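Local structure of xyloglucan-specific endo-beta-1,4-glucanase BoGH5A (Bacteroides ovatus, 3ZMR) at residues Y187-S191 with A192-K196; T274-N277 with Y278-Q281; S415-D418 with Y419-Y422. The protein cleaves the beta-1,4-glucan backbone of xyloglucan internally, with retention of anomeric configuration, releasing xyloglucan oligosaccharides in the gut bacterium's xyloglucan degradation. All coordinates share one frame; numbering follows the deposited sequence.

Overall arrangement
All three contacts lie in the catalytic (beta/alpha)8 barrel of glycosyl hydrolase family 5, and each is local, formed within one unbroken run of chain. They therefore close no long loop and follow in series, neither nesting nor crossing. Interaction 1 starts helix 191-206, between barrel strands 170-173 and 210-214. Interaction 2 starts helix 275-293, between strands 255-258 and 304-307, and interaction 3 lies midway along helix 406-429, between strands 391-396 and 433-436. Their centres are 31 to 39 Å apart. Helix 227-248 joins the first two indirectly: Arg247 pairs with Asp195 of interaction 1, and Asp227 binds Glu276 and Arg279 of interaction 2.

Interaction 1 (Y187-S191 with A192-K196); sequences YKIKS and AWMDK
The start of helix 191-206 is built here, with Lys190 as its N-cap and an apolar contact between Ile189 and Met194 reaching across the first turn. Ile189 stands just before the cap and Met194 is the fourth residue after it, the positions that define a hydrophobic staple. In the methionine conformer described, one of two modelled, SD comes within 3.6 Å of Ile189 CG2, and the two side chains cross at about a right angle. The bend at chi2 sets SD beside the isoleucine, and the bend at chi3 turns CE away from it; the second conformer makes this detail less certain. Ile189 CG2, anti to the backbone N (chi1 -60° for CG1), also meets the indole edge, lying near the ring plane 4.1 Å from Trp193 CD1. One methyl of the branched side chain serves two apolar neighbours, a role suited to isoleucine in this buried place.

The backbone supplies the polar closure. Lys190 O receives an almost straight bond from Met194 N (3.2 Å, 171°) and a weak, strongly bent one from Trp193 N. One residue further on, Ser191 O accepts from Asp195 N at 2.8 Å, and the regular helical pattern is under way. Lys190 can be a lysine because this N-cap residue gives the helix its carbonyl, while its side chain makes no capping bond. Near the helix start, where a negative charge is probably favoured, Asp195 forms a salt bridge with Arg247 through OD1.

Trp193 NE1 bonds Ala176 O and its ring meets His179 edge-to-face, while Met194 touches Arg247 of helix 227-248. The helix start is thereby packed between the chain following barrel strand 170-173 and the neighbouring outer helix.

Interaction 2 (T274-N277 with Y278-Q281); sequences TEEN and YRVQ
A capping box opens helix 275-293, the barrel helix between strands 255-258 and 304-307, and Thr274 and Tyr278 meet across its first turn. Thr274 is the N-cap and Asn277 the third helical residue, and each side chain accepts the other's backbone N-H. Asn277 N gives a bond to Thr274 OG1 (3.1 Å), and Thr274 N gives one to Asn277 OD1 (2.9 Å), the donor standing 41° above the plane of the amide carbonyl. Threonine and asparagine suit these places because both have a short-tethered oxygen that can satisfy a nitrogen the helix start cannot pair with its own carbonyls. Asn277 CG lies beside its own backbone N (chi1 -60°), turning the amide back toward the cap; its ND2 is in turn held by Pro225 O.

The first i+4 backbone bonds are regular. Thr274 O takes Tyr278 N almost along its C=O axis at 3.1 Å, and the same oxygen sits 3.2 Å from Tyr278 CD2, so the ring lies close by the capped end.

On the other side of the turn, Glu276 and Arg279 cross obliquely. Arg279 NH2 rests 3.9 Å from Glu276 CG, while Arg279 NH2 and Glu276 OE2 stay 5.1 Å apart, too far for a salt bridge. Both instead seek Asp227: Arg279 NH1 forms a salt bridge with its carboxylate, and Glu276 OE2 accepts from its backbone N, at the start of helix 227-248. A bend at chi3 of Arg279 brings NH2 against the glutamate's CG, with the carboxylate and guanidinium planes 21° apart.

Tyr278 stacks on His319 of helix 313-319 and meets Tyr309 edge-to-face, while Gln281 NE2 bonds Gln307 O of strand 304-307. Pro225 and Asp227 thus hold the helix start to the earlier chain, these three to the later.

Interaction 3 (S415-D418 with Y419-Y422); sequences SRND and YIEY
Ile420 places CG1 anti to its carbonyl carbon (chi1 -71°) and runs on nearly straight at chi2 (167°), which carries CD1 back along the preceding turn to lie over one face of the Arg416 guanidinium, 4.3 Å from Arg416 NH2. On the way CG1 passes 3.1 Å from Arg416 O, the oxygen that accepts the bond from Ile420 N. Asn417 runs side by side with the isoleucine, pointing the same way, its OD1 4.0 Å from Ile420 CD1. An aliphatic chain suits this place because a flat cation whose N-H groups are engaged at its rim presents a face that a methyl can pack on. Those engagements come from Pro398 O, Thr399 O and Ser458 OG, and Asn417 OD1 also bonds Ser458 OG. With an alanine here, everything beyond CB goes, and a gap would probably open over that face of the guanidinium and beside Asn417 OD1.

This is the middle of helix 406-429, the helix of the beta-alpha-beta unit between barrel strands 391-396 and 433-436. Its more open side is polar: a water donates to both Asp418 OD1 and Glu421 OE1, each at 3.1 Å, linking two carboxylates of like charge. Asp418 OD2 is paired with Lys414, which probably eases the repulsion. A second water donates to Glu421 OE1 at 2.6 Å and only weakly to Asn417 O. Tyr419 turns inward instead, its hydroxyl bonded to Asp339 O and its ring edge-to-face with Trp356, while Ile420 packs on Ala461 and Ile462 of helix 456-471.

Interaction 1 (Y187-S191 with A192-K196)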
loop_
_atom_site.group_PDB
_atom_site.type_symbol
_atom_site.label_atom_id
_atom_site.label_comp_id
_atom_site.label_asym_id
_atom_site.label_seq_id
_atom_site.Cartn_x
_atom_site.Cartn_y
_atom_site.Cartn_z
ATOM N N TYR A 187 4.238 2.056 22.738
ATOM C CA TYR A 187 3.198 1.763 21.732
ATOM C C TYR A 187 2.517 0.413 21.975
ATOM O O TYR A 187 2.064 -0.254 21.025
ATOM C CB TYR A 187 3.760 1.801 20.315
ATOM C CG TYR A 187 4.586 3.007 20.032
ATOM C CD1 TYR A 187 4.024 4.284 20.081
ATOM C CD2 TYR A 187 5.955 2.902 19.758
ATOM C CE1 TYR A 187 4.794 5.409 19.807
ATOM C CE2 TYR A 187 6.730 4.029 19.495
ATOM C CZ TYR A 187 6.138 5.283 19.527
ATOM O OH TYR A 187 6.896 6.417 19.264
ATOM N N LYS A 188 2.464 -0.002 23.241
ATOM C CA LYS A 188 1.822 -1.242 23.618
ATOM C C LYS A 188 0.317 -1.105 23.562
ATOM O O LYS A 188 -0.265 -0.285 24.248
ATOM C CB LYS A 188 2.268 -1.718 25.008
ATOM C CG LYS A 188 1.603 -3.017 25.459
ATOM C CD LYS A 188 2.099 -4.247 24.728
ATOM C CE LYS A 188 1.521 -5.521 25.340
ATOM N NZ LYS A 188 2.127 -6.743 24.740
ATOM N N ILE A 189 -0.292 -1.948 22.738
ATOM C CA ILE A 189 -1.738 -1.926 22.485
ATOM C C ILE A 189 -2.486 -2.767 23.510
ATOM O O ILE A 189 -2.079 -3.905 23.797
ATOM C CB ILE A 189 -2.048 -2.431 21.050
ATOM C CG1 ILE A 189 -1.349 -1.537 20.024
ATOM C CG2 ILE A 189 -3.550 -2.419 20.780
ATOM C CD1 ILE A 189 -1.208 -2.173 18.665
ATOM N N LYS A 190 -3.564 -2.203 24.062
ATOM C CA LYS A 190 -4.435 -2.938 24.967
ATOM C C LYS A 190 -4.928 -4.258 24.375
ATOM O O LYS A 190 -5.476 -4.285 23.257
ATOM C CB LYS A 190 -5.671 -2.114 25.349
ATOM C CG LYS A 190 -5.349 -0.926 26.247
ATOM C CD LYS A 190 -6.554 -0.008 26.548
ATOM C CE LYS A 190 -6.130 1.132 27.466
ATOM N NZ LYS A 190 -7.234 2.077 27.806
ATOM N N SER A 191 -4.791 -5.346 25.125
ATOM C CA SER A 191 -5.234 -6.657 24.648
ATOM C C SER A 191 -6.738 -6.655 24.380
ATOM O O SER A 191 -7.218 -7.315 23.436
ATOM C CB SER A 191 -4.874 -7.777 25.638
ATOM O OG SER A 191 -5.508 -7.585 26.887
ATOM N N ALA A 192 -7.493 -5.912 25.197
ATOM C CA ALA A 192 -8.946 -5.866 25.043
ATOM C C ALA A 192 -9.376 -5.250 23.698
ATOM O O ALA A 192 -10.382 -5.649 23.102
ATOM C CB ALA A 192 -9.529 -5.052 26.169
ATOM N N TRP A 193 -8.591 -4.299 23.209
ATOM C CA TRP A 193 -8.855 -3.713 21.889
ATOM C C TRP A 193 -8.516 -4.708 20.784
ATOM O O TRP A 193 -9.282 -4.935 19.839
ATOM C CB TRP A 193 -8.028 -2.458 21.694
ATOM C CG TRP A 193 -8.242 -1.820 20.365
ATOM C CD1 TRP A 193 -7.319 -1.682 19.372
ATOM C CD2 TRP A 193 -9.460 -1.230 19.850
ATOM N NE1 TRP A 193 -7.880 -1.057 18.279
ATOM C CE2 TRP A 193 -9.176 -0.744 18.547
ATOM C CE3 TRP A 193 -10.748 -1.032 20.369
ATOM C CZ2 TRP A 193 -10.126 -0.091 17.772
ATOM C CZ3 TRP A 193 -11.688 -0.377 19.607
ATOM C CH2 TRP A 193 -11.384 0.080 18.326
ATOM N N MET A 194 -7.355 -5.344 20.905
ATOM C CA MET A 194 -6.949 -6.375 19.934
ATOM C C MET A 194 -8.001 -7.477 19.873
ATOM O O MET A 194 -8.307 -8.022 18.799
ATOM C CB MET A 194 -5.597 -6.981 20.316
ATOM C CG MET A 194 -4.446 -6.004 20.268
ATOM S SD MET A 194 -4.224 -5.253 18.646
ATOM C CE MET A 194 -4.010 -6.673 17.589
ATOM N N ASP A 195 -8.578 -7.820 21.023
ATOM C CA ASP A 195 -9.617 -8.838 21.052
ATOM C C ASP A 195 -10.823 -8.431 20.191
ATOM O O ASP A 195 -11.450 -9.257 19.545
ATOM C CB ASP A 195 -10.149 -9.085 22.474
ATOM C CG ASP A 195 -9.132 -9.723 23.431
ATOM O OD1 ASP A 195 -8.095 -10.259 22.990
ATOM O OD2 ASP A 195 -9.427 -9.710 24.657
ATOM N N LYS A 196 -11.213 -7.155 20.270
ATOM C CA LYS A 196 -12.378 -6.656 19.505
ATOM C C LYS A 196 -12.099 -6.704 17.997
ATOM O O LYS A 196 -12.911 -7.126 17.200
ATOM C CB LYS A 196 -12.729 -5.213 19.929
ATOM C CG LYS A 196 -13.396 -5.120 21.295
ATOM C CD LYS A 196 -13.516 -3.687 21.769
ATOM C CE LYS A 196 -14.670 -2.954 21.110
ATOM N NZ LYS A 196 -14.867 -1.637 21.809
#

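Interaction 2 (T274-N277 with Y278-Q281)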
loop_
_atom_site.group_PDB
_atom_site.type_symbol
_atom_site.label_atom_id
_atom_site.label_comp_id
_atom_site.label_asym_id
_atom_site.label_seq_id
_atom_site.Cartn_x
_atom_site.Cartn_y
_atom_site.Cartn_z
ATOM N N THR A 274 8.807 15.360 -2.657
ATOM C CA THR A 274 10.216 15.393 -3.032
ATOM C C THR A 274 10.784 13.983 -3.080
ATOM O O THR A 274 10.147 13.041 -2.604
ATOM C CB THR A 274 11.005 16.151 -1.970
ATOM O OG1 THR A 274 10.933 15.422 -0.731
ATOM C CG2 THR A 274 10.446 17.572 -1.770
ATOM N N GLU A 275 11.985 13.834 -3.622
ATOM C CA GLU A 275 12.639 12.540 -3.630
ATOM C C GLU A 275 12.837 11.981 -2.211
ATOM O O GLU A 275 12.660 10.757 -1.976
ATOM C CB GLU A 275 13.916 12.594 -4.471
ATOM C CG GLU A 275 13.650 12.679 -5.986
ATOM C CD GLU A 275 12.690 11.608 -6.549
ATOM O OE1 GLU A 275 12.766 10.408 -6.178
ATOM O OE2 GLU A 275 11.844 11.960 -7.403
ATOM N N GLU A 276 13.118 12.866 -1.254
ATOM C CA GLU A 276 13.187 12.485 0.157
ATOM C C GLU A 276 11.849 11.865 0.621
ATOM O O GLU A 276 11.833 10.809 1.261
ATOM C CB GLU A 276 13.545 13.691 1.035
ATOM C CG GLU A 276 13.419 13.447 2.518
ATOM C CD GLU A 276 13.688 14.671 3.372
ATOM O OE1 GLU A 276 13.541 15.798 2.871
ATOM O OE2 GLU A 276 14.008 14.513 4.566
ATOM N N ASN A 277 10.742 12.534 0.302
ATOM C CA ASN A 277 9.439 12.031 0.695
ATOM C C ASN A 277 9.154 10.621 0.132
ATOM O O ASN A 277 8.671 9.724 0.860
ATOM C CB ASN A 277 8.308 12.937 0.253
ATOM C CG ASN A 277 8.368 14.353 0.822
ATOM O OD1 ASN A 277 7.929 15.270 0.120
ATOM N ND2 ASN A 277 8.820 14.549 2.074
ATOM N N TYR A 278 9.443 10.410 -1.155
ATOM C CA TYR A 278 9.252 9.069 -1.749
ATOM C C TYR A 278 10.169 8.014 -1.138
ATOM O O TYR A 278 9.757 6.876 -0.906
ATOM C CB TYR A 278 9.362 9.101 -3.263
ATOM C CG TYR A 278 8.321 9.952 -3.940
ATOM C CD1 TYR A 278 6.968 9.679 -3.830
ATOM C CD2 TYR A 278 8.705 11.058 -4.694
ATOM C CE1 TYR A 278 6.025 10.472 -4.450
ATOM C CE2 TYR A 278 7.768 11.855 -5.337
ATOM C CZ TYR A 278 6.418 11.567 -5.185
ATOM O OH TYR A 278 5.445 12.319 -5.823
ATOM N N ARG A 279 11.415 8.383 -0.875
ATOM C CA ARG A 279 12.356 7.463 -0.255
ATOM C C ARG A 279 11.889 7.011 1.124
ATOM O O ARG A 279 11.905 5.804 1.446
ATOM C CB ARG A 279 13.767 8.086 -0.202
ATOM C CG ARG A 279 14.786 7.201 0.512
ATOM C CD ARG A 279 16.228 7.666 0.301
ATOM N NE ARG A 279 16.358 9.106 0.533
ATOM C CZ ARG A 279 16.308 9.710 1.713
ATOM N NH1 ARG A 279 16.168 9.008 2.839
ATOM N NH2 ARG A 279 16.428 11.043 1.776
ATOM N N VAL A 280 11.448 7.961 1.930
ATOM C CA VAL A 280 11.074 7.660 3.287
ATOM C C VAL A 280 9.734 6.889 3.299
ATOM O O VAL A 280 9.560 5.929 4.040
ATOM C CB VAL A 280 11.012 8.927 4.163
ATOM C CG1 VAL A 280 10.464 8.577 5.531
ATOM C CG2 VAL A 280 12.398 9.560 4.276
ATOM N N GLN A 281 8.802 7.280 2.433
ATOM C CA GLN A 281 7.502 6.590 2.377
ATOM C C GLN A 281 7.639 5.166 1.818
ATOM O O GLN A 281 7.068 4.221 2.377
ATOM C CB GLN A 281 6.483 7.411 1.600
ATOM C CG GLN A 281 5.120 6.759 1.481
ATOM C CD GLN A 281 4.962 5.957 0.214
ATOM O OE1 GLN A 281 5.514 6.287 -0.839
ATOM N NE2 GLN A 281 4.154 4.923 0.310
#

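Interaction 3 (S415-D418 with Y419-Y422)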
loop_
_atom_site.group_PDB
_atom_site.type_symbol
_atom_site.label_atom_id
_atom_site.label_comp_id
_atom_site.label_asym_id
_atom_site.label_seq_id
_atom_site.Cartn_x
_atom_site.Cartn_y
_atom_site.Cartn_z
ATOM N N SER A 415 -26.221 9.283 -11.790
ATOM C CA SER A 415 -24.816 9.583 -12.025
ATOM C C SER A 415 -23.948 8.718 -11.111
ATOM O O SER A 415 -22.913 8.220 -11.545
ATOM C CB SER A 415 -24.538 11.052 -11.726
ATOM O OG SER A 415 -25.005 11.896 -12.785
ATOM N N ARG A 416 -24.309 8.622 -9.839
ATOM C CA ARG A 416 -23.527 7.796 -8.891
ATOM C C ARG A 416 -23.429 6.380 -9.416
ATOM O O ARG A 416 -22.351 5.743 -9.414
ATOM C CB ARG A 416 -24.113 7.722 -7.484
ATOM C CG ARG A 416 -24.168 9.040 -6.762
ATOM C CD ARG A 416 -24.771 8.809 -5.389
ATOM N NE ARG A 416 -23.874 8.049 -4.507
ATOM C CZ ARG A 416 -24.001 6.755 -4.208
ATOM N NH1 ARG A 416 -25.009 6.015 -4.663
ATOM N NH2 ARG A 416 -23.062 6.195 -3.431
ATOM N N ASN A 417 -24.554 5.814 -9.813
ATOM C CA ASN A 417 -24.577 4.416 -10.268
ATOM C C ASN A 417 -23.877 4.196 -11.610
ATOM O O ASN A 417 -23.186 3.190 -11.806
ATOM C CB ASN A 417 -26.000 3.875 -10.220
ATOM C CG ASN A 417 -26.489 3.741 -8.800
ATOM O OD1 ASN A 417 -25.686 3.486 -7.871
ATOM N ND2 ASN A 417 -27.775 3.949 -8.595
ATOM N N ASP A 418 -23.966 5.169 -12.504
ATOM C CA ASP A 418 -23.233 5.136 -13.783
ATOM C C ASP A 418 -21.720 5.140 -13.484
ATOM O O ASP A 418 -20.940 4.391 -14.078
ATOM C CB ASP A 418 -23.612 6.340 -14.672
ATOM C CG ASP A 418 -25.011 6.237 -15.248
ATOM O OD1 ASP A 418 -25.658 5.144 -15.171
ATOM O OD2 ASP A 418 -25.448 7.276 -15.792
ATOM N N TYR A 419 -21.321 6.010 -12.567
ATOM C CA TYR A 419 -19.919 6.180 -12.175
ATOM C C TYR A 419 -19.361 4.886 -11.530
ATOM O O TYR A 419 -18.303 4.389 -11.893
ATOM C CB TYR A 419 -19.771 7.363 -11.183
ATOM C CG TYR A 419 -18.377 7.517 -10.635
ATOM C CD1 TYR A 419 -17.426 8.243 -11.318
ATOM C CD2 TYR A 419 -18.021 6.923 -9.439
ATOM C CE1 TYR A 419 -16.141 8.368 -10.856
ATOM C CE2 TYR A 419 -16.740 7.083 -8.925
ATOM C CZ TYR A 419 -15.799 7.806 -9.632
ATOM O OH TYR A 419 -14.489 7.907 -9.157
ATOM N N ILE A 420 -20.094 4.365 -10.576
ATOM C CA ILE A 420 -19.752 3.134 -9.885
ATOM C C ILE A 420 -19.558 1.993 -10.859
ATOM O O ILE A 420 -18.533 1.277 -10.821
ATOM C CB ILE A 420 -20.810 2.767 -8.802
ATOM C CG1 ILE A 420 -20.724 3.742 -7.618
ATOM C CG2 ILE A 420 -20.611 1.335 -8.307
ATOM C CD1 ILE A 420 -21.895 3.681 -6.657
ATOM N N GLU A 421 -20.527 1.781 -11.738
ATOM C CA GLU A 421 -20.432 0.723 -12.735
ATOM C C GLU A 421 -19.202 0.921 -13.605
ATOM O O GLU A 421 -18.498 -0.044 -13.910
ATOM C CB GLU A 421 -21.684 0.711 -13.610
ATOM C CG GLU A 421 -21.679 -0.374 -14.675
ATOM C CD GLU A 421 -22.767 -0.213 -15.727
ATOM O OE1 GLU A 421 -23.871 0.304 -15.403
ATOM O OE2 GLU A 421 -22.518 -0.646 -16.875
ATOM N N TYR A 422 -18.949 2.163 -13.999
ATOM C CA TYR A 422 -17.855 2.467 -14.938
ATOM C C TYR A 422 -16.498 2.196 -14.257
ATOM O O TYR A 422 -15.586 1.569 -14.843
ATOM C CB TYR A 422 -17.896 3.900 -15.486
ATOM C CG TYR A 422 -16.979 4.062 -16.679
ATOM C CD1 TYR A 422 -17.383 3.662 -17.947
ATOM C CD2 TYR A 422 -15.687 4.536 -16.520
ATOM C CE1 TYR A 422 -16.518 3.755 -19.016
ATOM C CE2 TYR A 422 -14.817 4.637 -17.575
ATOM C CZ TYR A 422 -15.231 4.246 -18.823
ATOM O OH TYR A 422 -14.359 4.345 -19.886
HETATM O O HOH W 1 -25.271 1.011 -13.308
HETATM O O HOH W 2 -24.228 2.980 -16.929
#